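Local coordinates for protein chlamydomonas reinhardtii THB1 (Chlamydomonas reinhardtii, PDB 6CII) that binds a single heme as a group I truncated hemoglobin and probably binds oxygen, at residues 29-34 with 39-44; 34-39 with 86-91; 70-75 with 119-124; 99-104 with 112-117. All blocks are in the same frame, centred on the assembly; numbering follows the deposited sequence.

How the interactions relate
From the N terminus, interaction 1 closes a short loop between the end of helix 16-33 and helix 38-41. Interaction 2 starts within that loop, at residues 34-39, and reaches forward to the start of helix 87-103, so the two cross. They share Asp34 and Pro39. Interaction 3 opens before interaction 2 has closed and ties the start of helix 72-82 to the C-terminal helix 108-126, so these two also cross. Interaction 4 falls wholly within the span of interaction 3 and joins helix 87-103 to helix 108-126. Interactions 1, 2 and 3 all touch the heme. Interaction 4 does not and is plain helix packing.

Interaction 1. Residues 29-34 with 39-44; sequences ERIVAD and PFFANV. With HEM (protoporphyrin IX containing Fe), chain B.
The distal side of the heme pocket is walled here by Phe41, with Ile31 packed behind it. The contact is apolar. Ile31 CG2 lies 3.6 Å from Phe41 CE1 and comes at the ring obliquely. CG2 is anti to the backbone N, with CG1 anti to the carbonyl carbon (chi1 -78°), which puts CG2 on the Phe41 side. Phe41 also has CG anti to its carbonyl carbon (chi1 -64°), which carries the ring down to the porphyrin. Its CZ is 3.5 Å from the meso carbon CHD of HEM. The methyl CMD of HEM sits over one ring face, offset toward the rim. The bound cyanide touches Phe41 as well. In the 2-on-2 globin fold this is the corner where the B helix, residues 16-33, gives way to the short C helix, residues 38-41. Asp34 O and Pro39 CD, 4.5 Å apart, mark the loose outer end of the contact. Next to Phe41, the Phe40 ring lays one face over vinyl carbon CBC of HEM, with Phe40 CD1 3.7 Å from CBC. Phe40 O approaches HEM CMD to 3.4 Å. A type I turn from Phe41 to Val44 leads on toward helix 46-60 and is closed by Val44 N bonding to Phe41 O at 3.0 Å. Met46 of that helix also touches Phe41.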
# COMPACT_ATOMS: atom_id res chain seq x y z
N GLU A 29 -11.12 1.06 2.98
CA GLU A 29 -12.29 1.47 3.76
C GLU A 29 -11.90 2.46 4.86
O GLU A 29 -12.63 3.43 5.11
CB GLU A 29 -13.03 0.26 4.34
CG GLU A 29 -13.70 -0.62 3.25
CD GLU A 29 -14.77 0.09 2.38
OE1 GLU A 29 -15.17 1.23 2.68
OE2 GLU A 29 -15.21 -0.49 1.37
N ARG A 30 -10.75 2.24 5.51
CA ARG A 30 -10.26 3.20 6.50
C ARG A 30 -9.86 4.51 5.84
O ARG A 30 -10.08 5.59 6.39
CB ARG A 30 -9.05 2.63 7.25
CG ARG A 30 -9.32 1.35 8.00
CD ARG A 30 -8.02 0.77 8.57
NE ARG A 30 -7.34 1.70 9.48
CZ ARG A 30 -7.24 1.56 10.79
NH1 ARG A 30 -7.78 0.51 11.41
NH2 ARG A 30 -6.59 2.47 11.50
N ILE A 31 -9.22 4.45 4.67
CA ILE A 31 -8.73 5.69 4.08
C ILE A 31 -9.89 6.59 3.67
O ILE A 31 -9.85 7.81 3.88
CB ILE A 31 -7.77 5.37 2.92
CG1 ILE A 31 -6.42 4.97 3.51
CG2 ILE A 31 -7.65 6.57 1.99
CD1 ILE A 31 -5.41 4.35 2.52
N VAL A 32 -10.95 6.01 3.10
CA VAL A 32 -12.02 6.88 2.64
C VAL A 32 -12.85 7.39 3.79
O VAL A 32 -13.62 8.34 3.60
CB VAL A 32 -12.92 6.18 1.59
CG1 VAL A 32 -12.09 5.73 0.41
CG2 VAL A 32 -13.69 5.04 2.21
N ALA A 33 -12.71 6.80 4.98
CA ALA A 33 -13.36 7.30 6.18
C ALA A 33 -12.50 8.31 6.93
O ALA A 33 -12.98 8.91 7.90
CB ALA A 33 -13.72 6.15 7.14
N ASP A 34 -11.26 8.52 6.50
CA ASP A 34 -10.31 9.36 7.22
C ASP A 34 -10.39 10.77 6.63
O ASP A 34 -9.97 10.96 5.48
CB ASP A 34 -8.91 8.79 7.08
CG ASP A 34 -7.86 9.61 7.80
OD1 ASP A 34 -8.09 10.82 8.07
OD2 ASP A 34 -6.79 9.03 8.09
N PRO A 39 -10.17 13.17 0.84
CA PRO A 39 -10.29 14.09 -0.30
C PRO A 39 -9.39 13.74 -1.47
O PRO A 39 -9.76 14.05 -2.62
CB PRO A 39 -9.92 15.44 0.32
CG PRO A 39 -10.39 15.30 1.75
CD PRO A 39 -10.02 13.90 2.12
N PHE A 40 -8.25 13.08 -1.22
CA PHE A 40 -7.39 12.66 -2.32
C PHE A 40 -8.04 11.59 -3.19
O PHE A 40 -7.70 11.47 -4.37
CB PHE A 40 -6.05 12.15 -1.78
CG PHE A 40 -5.18 13.24 -1.23
CD1 PHE A 40 -5.13 13.49 0.13
CD2 PHE A 40 -4.43 14.03 -2.08
CE1 PHE A 40 -4.34 14.50 0.62
CE2 PHE A 40 -3.64 15.04 -1.58
CZ PHE A 40 -3.60 15.28 -0.23
N PHE A 41 -8.96 10.80 -2.63
CA PHE A 41 -9.53 9.67 -3.34
C PHE A 41 -10.98 9.89 -3.72
O PHE A 41 -11.61 8.97 -4.26
CB PHE A 41 -9.42 8.41 -2.48
CG PHE A 41 -8.03 8.00 -2.21
CD1 PHE A 41 -7.36 8.50 -1.12
CD2 PHE A 41 -7.40 7.09 -3.04
CE1 PHE A 41 -6.08 8.14 -0.86
CE2 PHE A 41 -6.13 6.72 -2.79
CZ PHE A 41 -5.47 7.25 -1.68
N ALA A 42 -11.52 11.10 -3.48
CA ALA A 42 -12.96 11.32 -3.60
C ALA A 42 -13.46 11.17 -5.03
O ALA A 42 -14.64 10.87 -5.23
CB ALA A 42 -13.33 12.71 -3.07
N ASN A 43 -12.62 11.39 -6.04
CA ASN A 43 -13.05 11.17 -7.42
C ASN A 43 -12.28 10.04 -8.08
O ASN A 43 -12.28 9.94 -9.31
CB ASN A 43 -12.95 12.45 -8.26
CG ASN A 43 -13.98 12.49 -9.44
OD1 ASN A 43 -15.06 11.87 -9.37
ND2 ASN A 43 -13.64 13.21 -10.51
N VAL A 44 -11.63 9.17 -7.29
CA VAL A 44 -10.85 8.04 -7.83
C VAL A 44 -11.76 6.82 -7.95
O VAL A 44 -12.57 6.55 -7.07
CB VAL A 44 -9.65 7.76 -6.92
CG1 VAL A 44 -8.94 6.47 -7.30
CG2 VAL A 44 -8.65 8.91 -6.99
CHA HEM B . -2.06 5.89 -6.80
CHB HEM B . 0.89 3.13 -4.04
CHC HEM B . 0.99 6.72 -0.66
CHD HEM B . -2.72 8.96 -3.03
C1A HEM B . -1.25 4.89 -6.33
C2A HEM B . -0.98 3.66 -7.04
C3A HEM B . -0.19 2.91 -6.28
C4A HEM B . 0.09 3.59 -5.05
CMA HEM B . 0.39 1.51 -6.58
CAA HEM B . -1.54 3.36 -8.45
CBA HEM B . -0.58 3.99 -9.47
CGA HEM B . -0.95 3.56 -10.86
O1A HEM B . -0.45 2.50 -11.29
O2A HEM B . -1.76 4.27 -11.51
C1B HEM B . 1.13 3.87 -2.90
C2B HEM B . 1.90 3.40 -1.78
C3B HEM B . 1.94 4.35 -0.85
C4B HEM B . 1.18 5.50 -1.32
CMB HEM B . 2.57 2.02 -1.72
CAB HEM B . 2.70 4.18 0.48
CBB HEM B . 2.37 4.85 1.58
C1C HEM B . -0.00 7.60 -1.03
C2C HEM B . -0.38 8.81 -0.32
C3C HEM B . -1.38 9.41 -0.99
C4C HEM B . -1.72 8.61 -2.14
CMC HEM B . 0.35 9.28 0.96
CAC HEM B . -2.16 10.72 -0.66
CBC HEM B . -2.56 10.90 0.59
C1D HEM B . -2.85 8.25 -4.23
C2D HEM B . -3.85 8.56 -5.20
C3D HEM B . -3.69 7.74 -6.26
C4D HEM B . -2.57 6.88 -5.99
CMD HEM B . -4.93 9.66 -5.02
CAD HEM B . -4.56 7.72 -7.53
CBD HEM B . -4.15 8.88 -8.43
CGD HEM B . -5.03 8.89 -9.67
O1D HEM B . -5.59 9.97 -10.00
O2D HEM B . -5.16 7.82 -10.32
NA HEM B . -0.57 4.80 -5.13
NB HEM B . 0.69 5.17 -2.58
NC HEM B . -0.83 7.53 -2.16
ND HEM B . -2.07 7.20 -4.73
FE HEM B . -0.70 6.16 -3.68

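Interaction 2. Residues 34-39 with 86-91; sequences DPQLAP and NHHHFD. With HEM (protoporphyrin IX containing Fe), chain B.
At the rim of the heme pocket, Gln36 and Leu37 face His88 and His89, where the loop before helix 38-41 meets the capped start of helix 87-103, the G helix of the globin fold. A water joins the two sides. It donates to Gln36 O at 2.9 Å and lies 2.8 Å from His89 NE2, in the plane of that ring. The other ring nitrogen is used within its own segment. His89 ND1 accepts from Asn86 N at 3.0 Å, and His89 N donates to Asn86 OD1, also at 3.0 Å, nearly in line with the C=O bond. This is a capping box with Asn86 as N-cap. Together the water and Asn86 N fix the rotation of the imidazole. With an alanine here, the bridging water would probably lose one of its anchors, Asn86 N would be left without its side-chain acceptor, and a gap would open beside Leu37. Leu37 holds CG anti to its carbonyl carbon (chi1 -62°), and its CD2 reaches His89 CD2 at 3.9 Å. The same methyl packs on vinyl carbon CBC of HEM. Farther out, Gln36 OE1 comes to the edge of the His88 ring, 3.5 Å from His88 NE2, with amide and ring planes 33° apart. The loop itself is shaped by an Asx turn, in which Gln36 N donates to Asp34 OD1. On the heme side, Phe90 turns one ring face to the second vinyl group, and its CE2 lies 3.3 Å from HEM CBB.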
# COMPACT_ATOMS: atom_id res chain seq x y z
N ASP A 34 -11.26 8.52 6.50
CA ASP A 34 -10.31 9.36 7.22
C ASP A 34 -10.39 10.77 6.63
O ASP A 34 -9.97 10.96 5.48
CB ASP A 34 -8.91 8.79 7.08
CG ASP A 34 -7.86 9.61 7.80
OD1 ASP A 34 -8.09 10.82 8.07
OD2 ASP A 34 -6.79 9.03 8.09
N PRO A 35 -10.87 11.76 7.36
CA PRO A 35 -11.05 13.09 6.76
C PRO A 35 -9.76 13.70 6.24
O PRO A 35 -9.84 14.61 5.41
CB PRO A 35 -11.62 13.93 7.91
CG PRO A 35 -12.25 12.95 8.81
CD PRO A 35 -11.41 11.71 8.73
N GLN A 36 -8.60 13.24 6.71
CA GLN A 36 -7.34 13.80 6.25
C GLN A 36 -6.88 13.22 4.93
O GLN A 36 -6.05 13.83 4.24
CB GLN A 36 -6.24 13.57 7.29
CG GLN A 36 -6.43 14.38 8.55
CD GLN A 36 -5.29 14.14 9.52
OE1 GLN A 36 -4.20 14.68 9.36
NE2 GLN A 36 -5.54 13.29 10.51
N LEU A 37 -7.42 12.07 4.55
CA LEU A 37 -6.98 11.38 3.34
C LEU A 37 -8.07 11.22 2.31
O LEU A 37 -7.75 11.18 1.12
CB LEU A 37 -6.47 9.97 3.71
CG LEU A 37 -5.27 9.97 4.64
CD1 LEU A 37 -4.96 8.52 5.00
CD2 LEU A 37 -4.08 10.59 3.94
N ALA A 38 -9.32 11.08 2.74
CA ALA A 38 -10.44 10.88 1.81
C ALA A 38 -10.47 11.88 0.66
O ALA A 38 -10.80 11.46 -0.46
CB ALA A 38 -11.77 10.91 2.60
N PRO A 39 -10.17 13.17 0.84
CA PRO A 39 -10.29 14.09 -0.30
C PRO A 39 -9.39 13.74 -1.47
O PRO A 39 -9.76 14.05 -2.62
CB PRO A 39 -9.92 15.44 0.32
CG PRO A 39 -10.39 15.30 1.75
CD PRO A 39 -10.02 13.90 2.12
N ASN A 86 1.90 15.08 1.06
CA ASN A 86 3.14 15.31 1.78
C ASN A 86 3.53 14.11 2.63
O ASN A 86 2.83 13.09 2.68
CB ASN A 86 3.06 16.61 2.62
CG ASN A 86 1.99 16.56 3.68
OD1 ASN A 86 1.79 15.54 4.33
ND2 ASN A 86 1.32 17.70 3.89
N HIS A 87 4.68 14.24 3.29
CA HIS A 87 5.22 13.14 4.07
C HIS A 87 4.32 12.76 5.23
O HIS A 87 4.29 11.59 5.64
CB HIS A 87 6.62 13.51 4.56
CG HIS A 87 7.69 13.20 3.57
ND1 HIS A 87 7.78 13.82 2.34
CD2 HIS A 87 8.72 12.32 3.62
CE1 HIS A 87 8.83 13.35 1.68
NE2 HIS A 87 9.41 12.43 2.43
N HIS A 88 3.58 13.72 5.78
CA HIS A 88 2.66 13.37 6.86
C HIS A 88 1.55 12.47 6.34
O HIS A 88 1.17 11.51 7.02
CB HIS A 88 2.08 14.62 7.50
CG HIS A 88 1.05 14.33 8.56
ND1 HIS A 88 1.34 13.62 9.71
CD2 HIS A 88 -0.27 14.65 8.64
CE1 HIS A 88 0.25 13.52 10.45
NE2 HIS A 88 -0.73 14.14 9.83
N HIS A 89 1.04 12.75 5.13
CA HIS A 89 0.05 11.84 4.56
C HIS A 89 0.63 10.45 4.40
O HIS A 89 -0.06 9.45 4.64
CB HIS A 89 -0.44 12.32 3.20
CG HIS A 89 -1.14 13.64 3.24
ND1 HIS A 89 -0.74 14.71 2.48
CD2 HIS A 89 -2.22 14.05 3.94
CE1 HIS A 89 -1.52 15.74 2.73
NE2 HIS A 89 -2.43 15.37 3.62
N PHE A 90 1.87 10.36 3.95
CA PHE A 90 2.52 9.06 3.85
C PHE A 90 2.49 8.34 5.19
O PHE A 90 2.15 7.15 5.25
CB PHE A 90 3.94 9.22 3.33
CG PHE A 90 4.65 7.92 3.11
CD1 PHE A 90 5.27 7.26 4.17
CD2 PHE A 90 4.71 7.36 1.85
CE1 PHE A 90 5.92 6.05 3.97
CE2 PHE A 90 5.37 6.16 1.64
CZ PHE A 90 5.97 5.50 2.69
N ASP A 91 2.78 9.04 6.29
CA ASP A 91 2.76 8.39 7.59
C ASP A 91 1.36 7.94 7.96
O ASP A 91 1.18 6.85 8.51
CB ASP A 91 3.28 9.33 8.69
CG ASP A 91 4.77 9.56 8.61
OD1 ASP A 91 5.51 8.74 8.04
OD2 ASP A 91 5.20 10.60 9.14
CHA HEM B . -2.06 5.89 -6.80
CHB HEM B . 0.89 3.13 -4.04
CHC HEM B . 0.99 6.72 -0.66
CHD HEM B . -2.72 8.96 -3.03
C1A HEM B . -1.25 4.89 -6.33
C2A HEM B . -0.98 3.66 -7.04
C3A HEM B . -0.19 2.91 -6.28
C4A HEM B . 0.09 3.59 -5.05
CMA HEM B . 0.39 1.51 -6.58
CAA HEM B . -1.54 3.36 -8.45
CBA HEM B . -0.58 3.99 -9.47
CGA HEM B . -0.95 3.56 -10.86
O1A HEM B . -0.45 2.50 -11.29
O2A HEM B . -1.76 4.27 -11.51
C1B HEM B . 1.13 3.87 -2.90
C2B HEM B . 1.90 3.40 -1.78
C3B HEM B . 1.94 4.35 -0.85
C4B HEM B . 1.18 5.50 -1.32
CMB HEM B . 2.57 2.02 -1.72
CAB HEM B . 2.70 4.18 0.48
CBB HEM B . 2.37 4.85 1.58
C1C HEM B . -0.00 7.60 -1.03
C2C HEM B . -0.38 8.81 -0.32
C3C HEM B . -1.38 9.41 -0.99
C4C HEM B . -1.72 8.61 -2.14
CMC HEM B . 0.35 9.28 0.96
CAC HEM B . -2.16 10.72 -0.66
CBC HEM B . -2.56 10.90 0.59
C1D HEM B . -2.85 8.25 -4.23
C2D HEM B . -3.85 8.56 -5.20
C3D HEM B . -3.69 7.74 -6.26
C4D HEM B . -2.57 6.88 -5.99
CMD HEM B . -4.93 9.66 -5.02
CAD HEM B . -4.56 7.72 -7.53
CBD HEM B . -4.15 8.88 -8.43
CGD HEM B . -5.03 8.89 -9.67
O1D HEM B . -5.59 9.97 -10.00
O2D HEM B . -5.16 7.82 -10.32
NA HEM B . -0.57 4.80 -5.13
NB HEM B . 0.69 5.17 -2.58
NC HEM B . -0.83 7.53 -2.16
ND HEM B . -2.07 7.20 -4.73
FE HEM B . -0.70 6.16 -3.68
O HOH W 1 -4.71 16.26 4.93

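Interaction 3. Residues 70-75 with 119-124; sequences RDLGAS and ASARPL. With HEM (protoporphyrin IX containing Fe), chain B.
Leu72 makes the apolar contacts with helix 108-126. Its CD1 meets Ala121 CB at 3.9 Å, and its CB faces Leu124 CB at 4.4 Å. The other methyl, Leu72 CD2, is 3.7 Å from the meso carbon CHB of HEM. Leu72 thus bridges the C-terminal helix and the porphyrin edge. The backbones come close too: Gly73 CA is 3.2 Å from Leu124 O, which the absence of a side chain allows. These residues open helix 72-82, the F helix of the globin fold, which carries the proximal histidine His76. Leu72 O is hydrogen-bonded to His76 ND1, a bond that probably helps to orient the iron ligand. The polar contacts stay within this helix start. Asp71 is its N-cap: Ala74 N donates to the anti lone pair of Asp71 OD2 at 2.8 Å. Asp71 O is gripped twice, by Ser75 N at 2.9 Å and by Ser75 OG at 2.8 Å, the hydroxyl coming from above the carbonyl plane. Ser75 OG is anti to its carbonyl carbon (chi1 -60°), beside its own N, which brings both donors to Asp71 O. Ser75 OG also lies 3.5 Å from propionate carbon CBA of HEM. If Ser75 were an alanine, Asp71 O would probably keep just the backbone donor, and packing against the propionate would thin. The guanidinium of Arg70, a heme-binding residue, lays one face over Ser75 CA.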
# COMPACT_ATOMS: atom_id res chain seq x y z
N ARG A 70 2.44 1.62 -13.23
CA ARG A 70 3.18 2.85 -13.46
C ARG A 70 4.16 3.10 -12.31
O ARG A 70 3.87 2.79 -11.15
CB ARG A 70 2.18 3.99 -13.60
CG ARG A 70 2.75 5.36 -13.79
CD ARG A 70 1.59 6.29 -14.05
NE ARG A 70 2.01 7.66 -14.25
CZ ARG A 70 1.21 8.70 -14.09
NH1 ARG A 70 -0.06 8.50 -13.73
NH2 ARG A 70 1.66 9.92 -14.30
N ASP A 71 5.34 3.63 -12.65
CA ASP A 71 6.33 4.08 -11.68
C ASP A 71 5.67 4.84 -10.52
O ASP A 71 4.81 5.70 -10.75
CB ASP A 71 7.32 4.99 -12.42
CG ASP A 71 8.37 5.57 -11.53
OD1 ASP A 71 9.39 4.88 -11.29
OD2 ASP A 71 8.20 6.73 -11.07
N LEU A 72 6.09 4.54 -9.28
CA LEU A 72 5.46 5.16 -8.10
C LEU A 72 5.68 6.67 -8.05
O LEU A 72 4.77 7.43 -7.70
CB LEU A 72 6.00 4.55 -6.80
CG LEU A 72 5.36 3.32 -6.17
CD1 LEU A 72 5.81 3.25 -4.72
CD2 LEU A 72 3.84 3.37 -6.26
N GLY A 73 6.90 7.12 -8.34
CA GLY A 73 7.16 8.54 -8.37
C GLY A 73 6.28 9.25 -9.37
O GLY A 73 5.67 10.29 -9.07
N ALA A 74 6.21 8.71 -10.59
CA ALA A 74 5.42 9.37 -11.62
C ALA A 74 3.95 9.40 -11.24
O ALA A 74 3.27 10.41 -11.47
CB ALA A 74 5.61 8.64 -12.96
N SER A 75 3.47 8.32 -10.62
CA SER A 75 2.06 8.21 -10.27
C SER A 75 1.64 9.22 -9.21
O SER A 75 0.46 9.57 -9.14
CB SER A 75 1.76 6.80 -9.77
OG SER A 75 2.04 5.83 -10.76
N ALA A 119 7.96 1.29 3.98
CA ALA A 119 8.80 2.45 4.25
C ALA A 119 9.79 2.70 3.12
O ALA A 119 10.12 3.85 2.82
CB ALA A 119 9.55 2.26 5.57
N SER A 120 10.27 1.63 2.48
CA SER A 120 11.23 1.80 1.40
C SER A 120 10.61 2.49 0.19
O SER A 120 11.36 3.02 -0.64
CB SER A 120 11.82 0.45 1.00
OG SER A 120 11.01 -0.21 0.04
N ALA A 121 9.28 2.51 0.08
CA ALA A 121 8.61 3.21 -1.01
C ALA A 121 8.62 4.72 -0.84
O ALA A 121 8.32 5.43 -1.81
CB ALA A 121 7.14 2.77 -1.13
N ARG A 122 8.97 5.22 0.33
CA ARG A 122 8.91 6.67 0.53
C ARG A 122 9.80 7.42 -0.44
O ARG A 122 9.30 8.34 -1.11
CB ARG A 122 9.22 7.01 1.99
CG ARG A 122 8.65 8.34 2.40
CD ARG A 122 8.86 8.61 3.88
NE ARG A 122 10.20 9.13 4.11
CZ ARG A 122 10.61 9.63 5.27
NH1 ARG A 122 9.78 9.69 6.30
NH2 ARG A 122 11.86 10.08 5.39
N PRO A 123 11.11 7.12 -0.59
CA PRO A 123 11.92 7.90 -1.54
C PRO A 123 11.44 7.74 -2.96
O PRO A 123 11.53 8.69 -3.75
CB PRO A 123 13.33 7.31 -1.39
CG PRO A 123 13.30 6.45 -0.20
CD PRO A 123 11.90 6.08 0.10
N LEU A 124 10.94 6.56 -3.32
CA LEU A 124 10.39 6.36 -4.65
C LEU A 124 9.22 7.28 -4.89
O LEU A 124 9.13 7.94 -5.92
CB LEU A 124 9.97 4.90 -4.84
CG LEU A 124 11.16 3.94 -4.68
CD1 LEU A 124 10.77 2.49 -4.94
CD2 LEU A 124 12.33 4.37 -5.57
CHA HEM B . -2.06 5.89 -6.80
CHB HEM B . 0.89 3.13 -4.04
CHC HEM B . 0.99 6.72 -0.66
CHD HEM B . -2.72 8.96 -3.03
C1A HEM B . -1.25 4.89 -6.33
C2A HEM B . -0.98 3.66 -7.04
C3A HEM B . -0.19 2.91 -6.28
C4A HEM B . 0.09 3.59 -5.05
CMA HEM B . 0.39 1.51 -6.58
CAA HEM B . -1.54 3.36 -8.45
CBA HEM B . -0.58 3.99 -9.47
CGA HEM B . -0.95 3.56 -10.86
O1A HEM B . -0.45 2.50 -11.29
O2A HEM B . -1.76 4.27 -11.51
C1B HEM B . 1.13 3.87 -2.90
C2B HEM B . 1.90 3.40 -1.78
C3B HEM B . 1.94 4.35 -0.85
C4B HEM B . 1.18 5.50 -1.32
CMB HEM B . 2.57 2.02 -1.72
CAB HEM B . 2.70 4.18 0.48
CBB HEM B . 2.37 4.85 1.58
C1C HEM B . -0.00 7.60 -1.03
C2C HEM B . -0.38 8.81 -0.32
C3C HEM B . -1.38 9.41 -0.99
C4C HEM B . -1.72 8.61 -2.14
CMC HEM B . 0.35 9.28 0.96
CAC HEM B . -2.16 10.72 -0.66
CBC HEM B . -2.56 10.90 0.59
C1D HEM B . -2.85 8.25 -4.23
C2D HEM B . -3.85 8.56 -5.20
C3D HEM B . -3.69 7.74 -6.26
C4D HEM B . -2.57 6.88 -5.99
CMD HEM B . -4.93 9.66 -5.02
CAD HEM B . -4.56 7.72 -7.53
CBD HEM B . -4.15 8.88 -8.43
CGD HEM B . -5.03 8.89 -9.67
O1D HEM B . -5.59 9.97 -10.00
O2D HEM B . -5.16 7.82 -10.32
NA HEM B . -0.57 4.80 -5.13
NB HEM B . 0.69 5.17 -2.58
NC HEM B . -0.83 7.53 -2.16
ND HEM B . -2.07 7.20 -4.73
FE HEM B . -0.70 6.16 -3.68

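Interaction 4. Residues 99-104 with 112-117; sequences STLQEL and AEAMAI
Leu101 reaches across to Ala114 and Met115 where helices 87-103 and 108-126, the G and H helices of the 2-on-2 globin fold, lie side by side. The backbones stay well apart, with Leu101 CA 9.1 Å from Ala114 CA, and the side chains bridge the distance. Leu101 has CG anti to its carbonyl carbon and is then extended, with CD1 anti to CA (chi2 178°). This carries CD1 straight toward the facing helix. It stops 4.0 Å from Ala114 CB, the small residue giving the leucine methyl room to approach. Met115 starts as Leu101 does, with CG anti to the carbonyl carbon, but bends at both of the next torsions (chi2 -49°, chi3 -53°). The chain curls, and the side chain also touches Ala94, Leu97 and Asp98 of helix 87-103. Leu101 and Met115 meet at a slant. The contact is apolar and does not touch the heme, which lies about 7 Å from the Met115 side chain. Leu10 and Phe61 cover Ala114 from other parts of the fold, and Val106, in the loop between the helices, touches Leu101. On the Met115 side, the bend leaves SD as the nearest atom, 4.1 Å from Leu101 CD1.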
# COMPACT_ATOMS: atom_id res chain seq x y z
N SER A 99 -2.11 -0.87 11.01
CA SER A 99 -3.28 -1.22 11.82
C SER A 99 -4.13 -2.28 11.14
O SER A 99 -4.70 -3.16 11.80
CB SER A 99 -4.12 0.03 12.08
OG SER A 99 -3.45 0.89 13.00
N THR A 100 -4.26 -2.20 9.80
CA THR A 100 -5.00 -3.23 9.06
C THR A 100 -4.35 -4.59 9.21
O THR A 100 -5.03 -5.60 9.45
CB THR A 100 -5.05 -2.85 7.59
OG1 THR A 100 -5.83 -1.65 7.43
CG2 THR A 100 -5.62 -3.99 6.75
N LEU A 101 -3.02 -4.65 9.03
CA LEU A 101 -2.34 -5.94 9.12
C LEU A 101 -2.45 -6.50 10.53
O LEU A 101 -2.62 -7.71 10.71
CB LEU A 101 -0.89 -5.77 8.71
CG LEU A 101 -0.67 -5.43 7.24
CD1 LEU A 101 0.85 -5.24 7.00
CD2 LEU A 101 -1.26 -6.48 6.32
N GLN A 102 -2.41 -5.62 11.53
CA GLN A 102 -2.56 -6.04 12.91
C GLN A 102 -3.94 -6.64 13.14
O GLN A 102 -4.08 -7.72 13.73
CB GLN A 102 -2.33 -4.85 13.84
CG GLN A 102 -2.56 -5.16 15.31
CD GLN A 102 -1.56 -6.16 15.87
OE1 GLN A 102 -0.44 -6.31 15.36
NE2 GLN A 102 -1.96 -6.85 16.94
N GLU A 103 -4.98 -5.96 12.66
CA GLU A 103 -6.34 -6.44 12.87
C GLU A 103 -6.57 -7.77 12.19
O GLU A 103 -7.31 -8.62 12.71
CB GLU A 103 -7.35 -5.43 12.33
CG GLU A 103 -8.71 -5.65 12.92
CD GLU A 103 -9.76 -4.84 12.22
OE1 GLU A 103 -9.45 -4.37 11.11
OE2 GLU A 103 -10.85 -4.66 12.79
N LEU A 104 -5.93 -7.99 11.05
CA LEU A 104 -6.10 -9.23 10.32
C LEU A 104 -5.25 -10.35 10.87
O LEU A 104 -5.29 -11.46 10.33
CB LEU A 104 -5.80 -8.98 8.84
CG LEU A 104 -6.81 -7.97 8.26
CD1 LEU A 104 -6.50 -7.67 6.79
CD2 LEU A 104 -8.27 -8.44 8.45
N ALA A 112 6.25 -6.45 10.51
CA ALA A 112 7.40 -5.56 10.51
C ALA A 112 8.08 -5.57 9.16
O ALA A 112 8.49 -4.51 8.66
CB ALA A 112 8.39 -5.96 11.60
N GLU A 113 8.23 -6.75 8.57
CA GLU A 113 8.86 -6.84 7.26
C GLU A 113 8.05 -6.06 6.23
O GLU A 113 8.60 -5.27 5.45
CB GLU A 113 9.00 -8.29 6.83
CG GLU A 113 9.79 -8.38 5.53
CD GLU A 113 10.17 -9.80 5.12
OE1 GLU A 113 9.90 -10.73 5.90
OE2 GLU A 113 10.74 -9.95 4.03
N ALA A 114 6.74 -6.30 6.20
CA ALA A 114 5.88 -5.62 5.24
C ALA A 114 5.97 -4.12 5.42
O ALA A 114 6.08 -3.36 4.45
CB ALA A 114 4.43 -6.11 5.41
N MET A 115 5.96 -3.66 6.67
CA MET A 115 5.93 -2.22 6.87
C MET A 115 7.28 -1.60 6.56
O MET A 115 7.34 -0.44 6.15
CB MET A 115 5.47 -1.90 8.29
CG MET A 115 4.01 -2.25 8.56
SD MET A 115 2.80 -1.67 7.34
CE MET A 115 3.22 0.09 7.29
N ALA A 116 8.37 -2.35 6.73
CA ALA A 116 9.67 -1.82 6.30
C ALA A 116 9.74 -1.70 4.79
O ALA A 116 10.35 -0.76 4.26
CB ALA A 116 10.79 -2.70 6.82
N ILE A 117 9.15 -2.65 4.08
CA ILE A 117 9.07 -2.57 2.63
C ILE A 117 8.24 -1.36 2.21
O ILE A 117 8.63 -0.60 1.30
CB ILE A 117 8.52 -3.88 2.04
CG1 ILE A 117 9.50 -5.02 2.23
CG2 ILE A 117 8.19 -3.69 0.56
CD1 ILE A 117 8.92 -6.37 1.95